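Local coordinates for PspGI restriction endonuclease (Pyrococcus sp. GI-H, PDB 3BM3), which probably acts as a type II site-specific deoxyribonuclease, and is captured here bound to its substrate DNA, at residues 162-167 and 191-196; 196-201 and 220-225. The protein carries 2 engineered substitutions. All blocks are in the same frame, centred on the assembly; numbering follows the deposited sequence.

Contact 1. Residues 162-167 and 191-196. With nucleotides of chain A.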
ATOM      1  N   LYS C 162      -4.297  -6.309   7.893  1.00 10.16           N
ATOM      2  CA  LYS C 162      -3.946  -7.069   6.696  1.00 10.33           C
ATOM      3  C   LYS C 162      -2.824  -6.341   5.951  1.00  9.86           C
ATOM      4  O   LYS C 162      -2.762  -5.121   5.927  1.00 10.87           O
ATOM      5  CB  LYS C 162      -5.134  -7.346   5.817  1.00 10.97           C
ATOM      6  CG  LYS C 162      -6.032  -8.351   6.486  1.00 10.11           C
ATOM      7  CD  LYS C 162      -7.342  -8.538   5.760  1.00 11.54           C
ATOM      8  CE  LYS C 162      -8.173  -9.696   6.396  1.00 12.53           C
ATOM      9  NZ  LYS C 162      -9.481  -9.962   5.742  1.00 10.79           N
ATOM     10  N   VAL C 163      -1.955  -7.127   5.332  1.00  9.94           N
ATOM     11  CA  VAL C 163      -0.694  -6.643   4.812  1.00 10.25           C
ATOM     12  C   VAL C 163      -0.701  -6.504   3.283  1.00  9.38           C
ATOM     13  O   VAL C 163      -0.196  -5.507   2.763  1.00  9.61           O
ATOM     14  CB  VAL C 163       0.471  -7.534   5.291  1.00 10.46           C
ATOM     15  CG1 VAL C 163       1.780  -7.115   4.650  1.00 13.09           C
ATOM     16  CG2 VAL C 163       0.530  -7.540   6.870  1.00 10.86           C
ATOM     17  N   ARG C 164      -1.265  -7.495   2.580  1.00  8.92           N
ATOM     18  CA  ARG C 164      -1.169  -7.563   1.150  1.00  9.40           C
ATOM     19  C   ARG C 164       0.283  -7.302   0.716  1.00 10.04           C
ATOM     20  O   ARG C 164       1.222  -7.849   1.317  1.00  9.88           O
ATOM     21  CB  ARG C 164      -2.168  -6.601   0.524  1.00  9.04           C
ATOM     22  CG  ARG C 164      -3.586  -6.955   0.873  1.00  8.67           C
ATOM     23  CD  ARG C 164      -4.016  -8.210   0.147  1.00  7.23           C
ATOM     24  NE  ARG C 164      -5.443  -8.449   0.264  1.00  8.14           N
ATOM     25  CZ  ARG C 164      -6.015  -9.111   1.266  1.00  9.40           C
ATOM     26  NH1 ARG C 164      -5.288  -9.670   2.226  1.00 11.77           N
ATOM     27  NH2 ARG C 164      -7.339  -9.282   1.276  1.00  9.33           N
ATOM     28  N   GLU C 165       0.474  -6.443  -0.289  1.00 10.39           N
ATOM     29  CA  GLU C 165       1.781  -6.084  -0.779  1.00 10.68           C
ATOM     30  C   GLU C 165       2.409  -4.947   0.037  1.00 10.00           C
ATOM     31  O   GLU C 165       3.524  -4.524  -0.245  1.00 10.16           O
ATOM     32  CB  GLU C 165       1.683  -5.656  -2.257  1.00 10.82           C
ATOM     33  CG  GLU C 165       1.368  -4.239  -2.539  1.00 11.54           C
ATOM     34  CD  GLU C 165      -0.031  -3.754  -2.112  1.00  9.36           C
ATOM     35  OE1 GLU C 165      -0.892  -4.577  -1.763  1.00  9.43           O
ATOM     36  OE2 GLU C 165      -0.236  -2.530  -2.119  1.00  8.68           O
ATOM     37  N   ARG C 166       1.655  -4.376   0.980  1.00  9.61           N
ATOM     38  CA  ARG C 166       2.017  -3.149   1.659  1.00  9.15           C
ATOM     39  C   ARG C 166       3.197  -3.289   2.612  1.00 10.10           C
ATOM     40  O   ARG C 166       3.739  -2.311   3.120  1.00 10.04           O
ATOM     41  CB  ARG C 166       0.766  -2.559   2.339  1.00  8.91           C
ATOM     42  CG  ARG C 166      -0.220  -1.992   1.325  1.00  8.94           C
ATOM     43  CD  ARG C 166      -1.480  -1.485   1.958  1.00  7.63           C
ATOM     44  NE  ARG C 166      -2.395  -2.582   2.144  1.00 10.05           N
ATOM     45  CZ  ARG C 166      -2.557  -3.278   3.260  1.00  9.51           C
ATOM     46  NH1 ARG C 166      -1.931  -2.966   4.391  1.00  9.46           N
ATOM     47  NH2 ARG C 166      -3.379  -4.300   3.230  1.00 11.02           N
ATOM     48  N   TRP C 167       3.601  -4.522   2.876  1.00  9.07           N
ATOM     49  CA  TRP C 167       4.837  -4.762   3.602  1.00  9.45           C
ATOM     50  C   TRP C 167       6.021  -4.075   2.957  1.00  8.75           C
ATOM     51  O   TRP C 167       6.946  -3.712   3.647  1.00  9.98           O
ATOM     52  CB  TRP C 167       5.126  -6.245   3.728  1.00 10.41           C
ATOM     53  CG  TRP C 167       5.314  -6.968   2.510  1.00  9.71           C
ATOM     54  CD1 TRP C 167       4.344  -7.617   1.784  1.00 11.45           C
ATOM     55  CD2 TRP C 167       6.534  -7.205   1.849  1.00  8.52           C
ATOM     56  NE1 TRP C 167       4.904  -8.236   0.706  1.00 10.67           N
ATOM     57  CE2 TRP C 167       6.253  -7.997   0.722  1.00  8.77           C
ATOM     58  CE3 TRP C 167       7.857  -6.819   2.096  1.00 11.37           C
ATOM     59  CZ2 TRP C 167       7.252  -8.409  -0.157  1.00 11.56           C
ATOM     60  CZ3 TRP C 167       8.834  -7.258   1.251  1.00 10.03           C
ATOM     61  CH2 TRP C 167       8.535  -8.010   0.116  1.00  9.74           C
ATOM     62  N   GLY C 191       2.418  -7.505  11.607  1.00 12.03           N
ATOM     63  CA  GLY C 191       1.287  -7.696  10.737  1.00 12.84           C
ATOM     64  C   GLY C 191       0.286  -8.485  11.515  1.00 14.52           C
ATOM     65  O   GLY C 191       0.647  -9.252  12.419  1.00 18.31           O
ATOM     66  N   PHE C 192      -0.979  -8.256  11.252  1.00 14.26           N
ATOM     67  CA  PHE C 192      -2.016  -8.969  11.962  1.00 14.30           C
ATOM     68  C   PHE C 192      -2.874  -9.667  10.907  1.00 14.10           C
ATOM     69  O   PHE C 192      -4.055  -9.390  10.732  1.00 14.69           O
ATOM     70  CB  PHE C 192      -2.810  -8.005  12.827  1.00 14.84           C
ATOM     71  CG  PHE C 192      -3.363  -8.639  14.073  1.00 15.36           C
ATOM     72  CD1 PHE C 192      -2.513  -9.175  14.990  1.00 16.04           C
ATOM     73  CD2 PHE C 192      -4.725  -8.677  14.311  1.00 18.78           C
ATOM     74  CE1 PHE C 192      -2.999  -9.802  16.137  1.00 17.88           C
ATOM     75  CE2 PHE C 192      -5.206  -9.275  15.457  1.00 17.48           C
ATOM     76  CZ  PHE C 192      -4.315  -9.810  16.374  1.00 16.31           C
ATOM     77  N   ASP C 193      -2.219 -10.582  10.202  1.00 12.69           N
ATOM     78  CA  ASP C 193      -2.707 -11.090   8.928  1.00 12.96           C
ATOM     79  C   ASP C 193      -2.406 -12.546   8.875  1.00 13.19           C
ATOM     80  O   ASP C 193      -1.255 -12.960   8.831  1.00 12.78           O
ATOM     81  CB  ASP C 193      -2.037 -10.332   7.760  1.00 12.24           C
ATOM     82  CG  ASP C 193      -2.625 -10.661   6.410  1.00 12.79           C
ATOM     83  OD1 ASP C 193      -3.260 -11.724   6.273  1.00 14.42           O
ATOM     84  OD2 ASP C 193      -2.403  -9.861   5.467  1.00 11.25           O
ATOM     85  N   GLU C 194      -3.464 -13.328   8.846  1.00 14.01           N
ATOM     86  CA  GLU C 194      -3.358 -14.770   8.792  1.00 15.84           C
ATOM     87  C   GLU C 194      -2.810 -15.255   7.450  1.00 15.83           C
ATOM     88  O   GLU C 194      -2.422 -16.413   7.345  1.00 18.81           O
ATOM     89  CB  GLU C 194      -4.727 -15.410   9.101  1.00 16.47           C
ATOM     90  CG  GLU C 194      -5.376 -14.899  10.403  1.00 19.49           C
ATOM     91  CD  GLU C 194      -4.911 -15.608  11.690  1.00 23.49           C
ATOM     92  OE1 GLU C 194      -4.044 -16.530  11.632  1.00 26.57           O
ATOM     93  OE2 GLU C 194      -5.459 -15.234  12.760  1.00 24.50           O
ATOM     94  N   GLU C 195      -2.754 -14.378   6.435  1.00 15.46           N
ATOM     95  CA  GLU C 195      -2.228 -14.731   5.125  1.00 16.67           C
ATOM     96  C   GLU C 195      -0.860 -14.119   4.872  1.00 14.87           C
ATOM     97  O   GLU C 195      -0.397 -14.052   3.757  1.00 15.41           O
ATOM     98  CB  GLU C 195      -3.218 -14.326   4.026  1.00 17.83           C
ATOM     99  CG  GLU C 195      -4.577 -14.990   4.169  1.00 22.98           C
ATOM    100  CD  GLU C 195      -4.523 -16.497   4.433  1.00 31.34           C
ATOM    101  OE1 GLU C 195      -3.761 -17.218   3.723  1.00 37.17           O
ATOM    102  OE2 GLU C 195      -5.261 -16.965   5.340  1.00 36.74           O
ATOM    103  N   PHE C 196      -0.196 -13.719   5.945  1.00 14.25           N
ATOM    104  CA  PHE C 196       1.150 -13.167   5.844  1.00 13.87           C
ATOM    105  C   PHE C 196       2.054 -14.194   5.150  1.00 12.87           C
ATOM    106  O   PHE C 196       2.049 -15.344   5.514  1.00 13.23           O
ATOM    107  CB  PHE C 196       1.647 -12.848   7.228  1.00 13.89           C
ATOM    108  CG  PHE C 196       2.950 -12.110   7.239  1.00 17.14           C
ATOM    109  CD1 PHE C 196       3.013 -10.788   6.832  1.00 19.91           C
ATOM    110  CD2 PHE C 196       4.115 -12.743   7.594  1.00 18.81           C
ATOM    111  CE1 PHE C 196       4.217 -10.109   6.843  1.00 21.23           C
ATOM    112  CE2 PHE C 196       5.297 -12.067   7.597  1.00 18.94           C
ATOM    113  CZ  PHE C 196       5.360 -10.774   7.251  1.00 20.01           C
TER
ATOM    114  P    DG A   7     -13.954  -4.983   5.599  1.00 12.34           P
ATOM    115  OP1  DG A   7     -14.204  -3.573   5.231  1.00 11.86           O
ATOM    116  OP2  DG A   7     -15.085  -5.879   5.931  1.00 12.95           O
ATOM    117  O5'  DG A   7     -13.121  -5.684   4.442  1.00 11.09           O
ATOM    118  C5'  DG A   7     -12.005  -5.053   3.830  1.00 10.24           C
ATOM    119  C4'  DG A   7     -11.651  -5.805   2.571  1.00 10.53           C
ATOM    120  O4'  DG A   7     -10.477  -5.228   1.951  1.00  9.14           O
ATOM    121  C3'  DG A   7     -11.298  -7.273   2.818  1.00  7.67           C
ATOM    122  O3'  DG A   7     -11.635  -8.030   1.660  1.00 10.09           O
ATOM    123  C2'  DG A   7      -9.788  -7.221   2.920  1.00  9.87           C
ATOM    124  C1'  DG A   7      -9.526  -6.266   1.777  1.00  9.09           C
ATOM    125  N9   DG A   7      -8.199  -5.668   1.736  1.00  9.35           N
ATOM    126  C8   DG A   7      -7.148  -5.918   2.588  1.00 11.06           C
ATOM    127  N7   DG A   7      -6.068  -5.262   2.269  1.00 10.01           N
ATOM    128  C5   DG A   7      -6.428  -4.531   1.146  1.00  8.02           C
ATOM    129  C6   DG A   7      -5.670  -3.646   0.346  1.00  9.39           C
ATOM    130  O6   DG A   7      -4.477  -3.336   0.454  1.00 10.06           O
ATOM    131  N1   DG A   7      -6.432  -3.103  -0.682  1.00  9.74           N
ATOM    132  C2   DG A   7      -7.757  -3.390  -0.918  1.00  8.76           C
ATOM    133  N2   DG A   7      -8.328  -2.749  -1.953  1.00  9.16           N
ATOM    134  N3   DG A   7      -8.467  -4.232  -0.194  1.00  8.78           N
ATOM    135  C4   DG A   7      -7.748  -4.761   0.816  1.00  6.79           C
ATOM    136  P    DG A   8     -12.356  -9.447   1.818  1.00 11.58           P
ATOM    137  OP1  DG A   8     -13.330  -9.353   2.934  1.00 11.13           O
ATOM    138  OP2  DG A   8     -11.332 -10.524   1.827  1.00 12.39           O
ATOM    139  O5'  DG A   8     -13.173  -9.561   0.461  1.00 10.10           O
ATOM    140  C5'  DG A   8     -14.171  -8.595   0.163  1.00 10.43           C
ATOM    141  C4'  DG A   8     -14.085  -8.179  -1.285  1.00 10.55           C
ATOM    142  O4'  DG A   8     -12.864  -7.434  -1.534  1.00  9.16           O
ATOM    143  C3'  DG A   8     -14.076  -9.331  -2.281  1.00  9.48           C
ATOM    144  O3'  DG A   8     -14.768  -8.893  -3.442  1.00 11.06           O
ATOM    145  C2'  DG A   8     -12.596  -9.523  -2.564  1.00  9.06           C
ATOM    146  C1'  DG A   8     -12.080  -8.094  -2.519  1.00 10.16           C
ATOM    147  N9   DG A   8     -10.677  -7.979  -2.126  1.00  9.42           N
ATOM    148  C8   DG A   8     -10.043  -8.680  -1.131  1.00  9.45           C
ATOM    149  N7   DG A   8      -8.783  -8.360  -1.004  1.00 11.12           N
ATOM    150  C5   DG A   8      -8.573  -7.391  -1.973  1.00  8.96           C
ATOM    151  C6   DG A   8      -7.402  -6.665  -2.312  1.00 10.11           C
ATOM    152  O6   DG A   8      -6.280  -6.723  -1.791  1.00  8.65           O
ATOM    153  N1   DG A   8      -7.628  -5.793  -3.371  1.00  8.65           N
ATOM    154  C2   DG A   8      -8.830  -5.628  -4.017  1.00 11.07           C
ATOM    155  N2   DG A   8      -8.843  -4.745  -5.022  1.00  9.12           N
ATOM    156  N3   DG A   8      -9.933  -6.284  -3.697  1.00  9.87           N
ATOM    157  C4   DG A   8      -9.734  -7.147  -2.678  1.00 10.35           C
ATOM    158  P    DC A   5      -3.419  -0.818   8.127  1.00  9.89           P
ATOM    159  OP1  DC A   5      -3.568  -1.756   9.253  1.00  9.02           O
ATOM    160  OP2  DC A   5      -2.118  -0.701   7.417  1.00  9.47           O
ATOM    161  O5'  DC A   5      -4.535  -1.178   7.052  1.00  7.21           O
ATOM    162  C5'  DC A   5      -5.895  -1.247   7.448  1.00  9.12           C
ATOM    163  C4'  DC A   5      -6.760  -1.487   6.235  1.00  7.30           C
ATOM    164  O4'  DC A   5      -6.583  -0.364   5.353  1.00  9.41           O
ATOM    165  C3'  DC A   5      -6.362  -2.733   5.445  1.00  8.34           C
ATOM    166  O3'  DC A   5      -7.501  -3.559   5.247  1.00  9.69           O
ATOM    167  C2'  DC A   5      -5.846  -2.209   4.118  1.00  9.96           C
ATOM    168  C1'  DC A   5      -6.440  -0.819   4.022  1.00  9.14           C
ATOM    169  N1   DC A   5      -5.562   0.119   3.319  1.00  9.24           N
ATOM    170  C2   DC A   5      -6.093   0.909   2.305  1.00 12.10           C
ATOM    171  O2   DC A   5      -7.314   0.860   2.090  1.00 11.76           O
ATOM    172  N3   DC A   5      -5.271   1.714   1.592  1.00  9.44           N
ATOM    173  C4   DC A   5      -3.965   1.759   1.886  1.00  9.32           C
ATOM    174  N4   DC A   5      -3.180   2.538   1.139  1.00  9.54           N
ATOM    175  C5   DC A   5      -3.410   1.001   2.953  1.00  9.01           C
ATOM    176  C6   DC A   5      -4.233   0.202   3.636  1.00  9.54           C
TER
HETATM  177  O   HOH W   1      -2.500  -9.974   2.941  1.00 11.48           O
HETATM  178  O   HOH W   2      -5.576 -11.582   4.718  1.00 18.96           O
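The carboxylate of Asp-193 reaches across to the backbone of Val-163, whose N-H points at OD2 on its anti side; the N to OD2 distance is 2.8 Å and the bond is nearly straight (164°). With CG anti to its own backbone N (chi1 -172°), Asp-193 projects toward the 162-167 loop, and the Lys-162 side chain passes it at about a right angle. OD1 meanwhile accepts from Glu-195 N in an Asx turn, which limits rotation of the carboxylate while OD2 faces Val-163. Beside it the CG2 methyl of Val-163 lies 3.9 Å from Gly-191 CA and meets the edge of the Phe-196 ring.

Arg-164 comes near Asp-193 without a direct salt bridge: NH1 and OD2 stand 4.3 Å apart, linked by one water, while a second water joins NH1 to OD1. The nearby negative charge probably helps to orient the guanidinium, whose chain bends at chi2 so that NE donates to O6 of DG8 of chain A and NH2 reaches its N7 at 2.9 Å. C8 of DG7 of chain A lies over one guanidinium face.

Arg-166 lies with C2' of DC5 of chain A over one face and Val-163 O over the other. NH1 and NH2 both grip Lys-162 O end-on, and NE donates to O6 of DG7 of chain A at 2.8 Å. The type II' turn from Val-163 to Arg-166 thus presents two arginines to successive guanines, a base-readout arrangement in the major groove, on the loop after strand 155-160 of the PDDEXK-type core.

Contact 2. Residues 196-201 and 220-225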
ATOM      1  N   PHE C 196      -0.196 -13.719   5.945  1.00 14.25           N
ATOM      2  CA  PHE C 196       1.150 -13.167   5.844  1.00 13.87           C
ATOM      3  C   PHE C 196       2.054 -14.194   5.150  1.00 12.87           C
ATOM      4  O   PHE C 196       2.049 -15.344   5.514  1.00 13.23           O
ATOM      5  CB  PHE C 196       1.647 -12.848   7.228  1.00 13.89           C
ATOM      6  CG  PHE C 196       2.950 -12.110   7.239  1.00 17.14           C
ATOM      7  CD1 PHE C 196       3.013 -10.788   6.832  1.00 19.91           C
ATOM      8  CD2 PHE C 196       4.115 -12.743   7.594  1.00 18.81           C
ATOM      9  CE1 PHE C 196       4.217 -10.109   6.843  1.00 21.23           C
ATOM     10  CE2 PHE C 196       5.297 -12.067   7.597  1.00 18.94           C
ATOM     11  CZ  PHE C 196       5.360 -10.774   7.251  1.00 20.01           C
ATOM     12  N   THR C 197       2.834 -13.760   4.165  1.00 12.60           N
ATOM     13  CA  THR C 197       3.590 -14.679   3.316  1.00 12.69           C
ATOM     14  C   THR C 197       5.041 -14.874   3.746  1.00 13.39           C
ATOM     15  O   THR C 197       5.668 -14.002   4.334  1.00 12.87           O
ATOM     16  CB  THR C 197       3.626 -14.187   1.863  1.00 13.17           C
ATOM     17  OG1 THR C 197       4.515 -13.063   1.766  1.00 13.16           O
ATOM     18  CG2 THR C 197       2.210 -13.787   1.406  1.00 14.30           C
ATOM     19  N   ILE C 198       5.560 -16.047   3.409  1.00 12.92           N
ATOM     20  CA  ILE C 198       6.969 -16.364   3.673  1.00 13.70           C
ATOM     21  C   ILE C 198       7.887 -15.413   2.947  1.00 12.04           C
ATOM     22  O   ILE C 198       8.854 -14.946   3.526  1.00 11.89           O
ATOM     23  CB  ILE C 198       7.279 -17.820   3.311  1.00 14.24           C
ATOM     24  CG1 ILE C 198       8.733 -18.164   3.586  1.00 16.36           C
ATOM     25  CG2 ILE C 198       6.992 -18.082   1.848  1.00 15.11           C
ATOM     26  CD1 ILE C 198       9.063 -19.665   3.277  1.00 16.76           C
ATOM     27  N   TYR C 199       7.586 -15.101   1.701  1.00 11.55           N
ATOM     28  CA  TYR C 199       8.463 -14.216   0.937  1.00 11.85           C
ATOM     29  C   TYR C 199       8.575 -12.888   1.657  1.00 10.56           C
ATOM     30  O   TYR C 199       9.670 -12.354   1.797  1.00 10.74           O
ATOM     31  CB  TYR C 199       7.999 -14.001  -0.488  1.00 12.14           C
ATOM     32  CG  TYR C 199       8.861 -13.043  -1.239  1.00 12.10           C
ATOM     33  CD1 TYR C 199      10.120 -13.407  -1.657  1.00 12.26           C
ATOM     34  CD2 TYR C 199       8.404 -11.761  -1.564  1.00 12.12           C
ATOM     35  CE1 TYR C 199      10.932 -12.509  -2.338  1.00 13.04           C
ATOM     36  CE2 TYR C 199       9.180 -10.890  -2.261  1.00 13.70           C
ATOM     37  CZ  TYR C 199      10.455 -11.250  -2.640  1.00 12.15           C
ATOM     38  OH  TYR C 199      11.209 -10.347  -3.346  1.00 12.67           O
ATOM     39  N   SER C 200       7.434 -12.359   2.115  1.00 10.45           N
ATOM     40  CA  SER C 200       7.455 -11.042   2.721  1.00 10.96           C
ATOM     41  C   SER C 200       8.349 -11.065   3.953  1.00 11.53           C
ATOM     42  O   SER C 200       9.121 -10.136   4.181  1.00 11.53           O
ATOM     43  CB  SER C 200       6.043 -10.555   3.010  1.00 10.83           C
ATOM     44  OG  SER C 200       5.427 -11.239   4.056  1.00 12.37           O
ATOM     45  N   ALA C 201       8.267 -12.149   4.719  1.00 11.34           N
ATOM     46  CA  ALA C 201       9.057 -12.271   5.958  1.00 11.32           C
ATOM     47  C   ALA C 201      10.540 -12.271   5.605  1.00 11.50           C
ATOM     48  O   ALA C 201      11.349 -11.504   6.139  1.00 11.83           O
ATOM     49  CB  ALA C 201       8.662 -13.532   6.717  1.00 11.20           C
ATOM     50  N   ASP C 220       2.889 -20.696  13.336  1.00 13.90           N
ATOM     51  CA  ASP C 220       3.278 -22.095  13.115  1.00 14.69           C
ATOM     52  C   ASP C 220       3.330 -22.489  11.645  1.00 14.16           C
ATOM     53  O   ASP C 220       4.281 -23.128  11.193  1.00 15.31           O
ATOM     54  CB  ASP C 220       2.371 -23.049  13.884  1.00 15.55           C
ATOM     55  CG  ASP C 220       2.696 -23.098  15.357  1.00 18.50           C
ATOM     56  OD1 ASP C 220       3.689 -22.488  15.770  1.00 21.07           O
ATOM     57  OD2 ASP C 220       1.954 -23.790  16.094  1.00 22.40           O
ATOM     58  N   SER C 221       2.306 -22.128  10.884  1.00 14.87           N
ATOM     59  CA  SER C 221       2.248 -22.532   9.479  1.00 14.75           C
ATOM     60  C   SER C 221       3.322 -21.791   8.686  1.00 14.77           C
ATOM     61  O   SER C 221       3.901 -22.344   7.768  1.00 14.53           O
ATOM     62  CB  SER C 221       0.856 -22.288   8.884  1.00 15.84           C
ATOM     63  OG  SER C 221       0.439 -20.933   9.011  1.00 15.57           O
ATOM     64  N   LEU C 222       3.604 -20.549   9.065  1.00 15.18           N
ATOM     65  CA  LEU C 222       4.630 -19.784   8.384  1.00 15.54           C
ATOM     66  C   LEU C 222       5.979 -20.418   8.605  1.00 15.90           C
ATOM     67  O   LEU C 222       6.739 -20.619   7.650  1.00 16.71           O
ATOM     68  CB  LEU C 222       4.619 -18.312   8.833  1.00 15.42           C
ATOM     69  CG  LEU C 222       5.825 -17.523   8.334  1.00 17.22           C
ATOM     70  CD1 LEU C 222       5.893 -17.528   6.797  1.00 20.09           C
ATOM     71  CD2 LEU C 222       5.818 -16.124   8.915  1.00 17.73           C
ATOM     72  N   ILE C 223       6.275 -20.768   9.850  1.00 16.32           N
ATOM     73  CA  ILE C 223       7.527 -21.434  10.170  1.00 17.40           C
ATOM     74  C   ILE C 223       7.613 -22.787   9.452  1.00 17.51           C
ATOM     75  O   ILE C 223       8.673 -23.151   8.928  1.00 17.12           O
ATOM     76  CB  ILE C 223       7.708 -21.573  11.694  1.00 17.37           C
ATOM     77  CG1 ILE C 223       7.802 -20.204  12.383  1.00 20.60           C
ATOM     78  CG2 ILE C 223       8.941 -22.440  12.030  1.00 19.02           C
ATOM     79  CD1 ILE C 223       8.829 -19.255  11.828  1.00 20.85           C
ATOM     80  N   GLU C 224       6.500 -23.502   9.368  1.00 17.65           N
ATOM     81  CA  GLU C 224       6.484 -24.790   8.689  1.00 18.66           C
ATOM     82  C   GLU C 224       6.847 -24.622   7.217  1.00 18.82           C
ATOM     83  O   GLU C 224       7.617 -25.410   6.668  1.00 18.82           O
ATOM     84  CB  GLU C 224       5.113 -25.458   8.823  1.00 19.42           C
ATOM     85  CG  GLU C 224       5.053 -26.865   8.228  1.00 21.98           C
ATOM     86  CD  GLU C 224       6.169 -27.744   8.748  1.00 26.75           C
ATOM     87  OE1 GLU C 224       6.404 -27.698   9.973  1.00 30.37           O
ATOM     88  OE2 GLU C 224       6.806 -28.483   7.941  1.00 32.75           O
ATOM     89  N   GLU C 225       6.283 -23.599   6.574  1.00 18.64           N
ATOM     90  CA  GLU C 225       6.633 -23.287   5.196  1.00 19.65           C
ATOM     91  C   GLU C 225       8.123 -23.041   5.053  1.00 19.88           C
ATOM     92  O   GLU C 225       8.760 -23.546   4.130  1.00 19.81           O
ATOM     93  CB  GLU C 225       5.883 -22.073   4.689  1.00 20.02           C
ATOM     94  CG  GLU C 225       4.452 -22.296   4.408  1.00 21.72           C
ATOM     95  CD  GLU C 225       3.814 -21.069   3.802  1.00 23.94           C
ATOM     96  OE1 GLU C 225       4.471 -20.406   2.970  1.00 23.95           O
ATOM     97  OE2 GLU C 225       2.654 -20.782   4.141  1.00 27.56           O
TER
HETATM   98  O   HOH W   3       3.659 -17.873   2.419  1.00 16.88           O
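The Phe-196 ring has Ser-200 OG over one face, 3.2 Å above the plane and off the ring centre, while its edge receives the CD2 methyl of Leu-222, 4.0 Å from Phe-196 CD2. Val-212 of strand 211-214 also packs on the ring. The serine hydroxyl is held over that face by its bond to Thr-197 O (OG to O 2.8 Å); that oxygen also accepts from Ala-201 N, and both donors reach the carbonyl from the same face of its plane.

Leu-222 makes most of the apolar contact between the two helices. Its chi1 (170°) directs CG toward helix 198-206, and the branch there, turned by chi2 (59°), gives CD2 to Phe-196 and, more loosely, to Ala-201 CB, whereas CD1 presses on the start of the helix, 3.5 Å from Ile-198 CA. Helix 198-206 is the beta-alpha-beta crossover from strand 186-191 to the parallel strand 211-214 in the mixed sheet of the PDDEXK-type core; Phe-196 and Leu-222 both pack on Val-214, and Leu-222 and Ala-201 also meet Ile-243 of strand 243-245. Thr-197 is the N-cap of the first helix, its OG1 accepting from Ser-200 N at 3.0 Å.

Glu-225 adds a polar contact. Its chain, extended beyond CG, crosses Ile-198 obliquely and places OE1 3.6 Å from Ile-198 CG2. A water accepts from Ile-198 N and donates to OE1, so the first N-H of the helix is tied to the neighbouring helix through solvent. The other oxygen, OE2, forms a salt bridge with Arg-218, which also donates to Phe-196 O.

Contacts 1 and 2 follow one another along the chain, their centres 11 Å apart, and share Phe-196, whose ring passes from one to the other. A second junction runs through Trp-167, which packs with its CE2 3.4 Å from Ser-200 CB and its CZ2 3.8 Å from Tyr-199 CE2. Contact 1 carries the guanine-reading arginines; contact 2 approaches the bound nucleic acid to about 4 Å between nearest atoms, where Thr-197 packs on a phosphate. Both sit on the same side of the chain's centre, and near each the second subunit takes part: Ile-176 of that subunit packs on Trp-167, and its Glu-135 bonds to Tyr-199 OH.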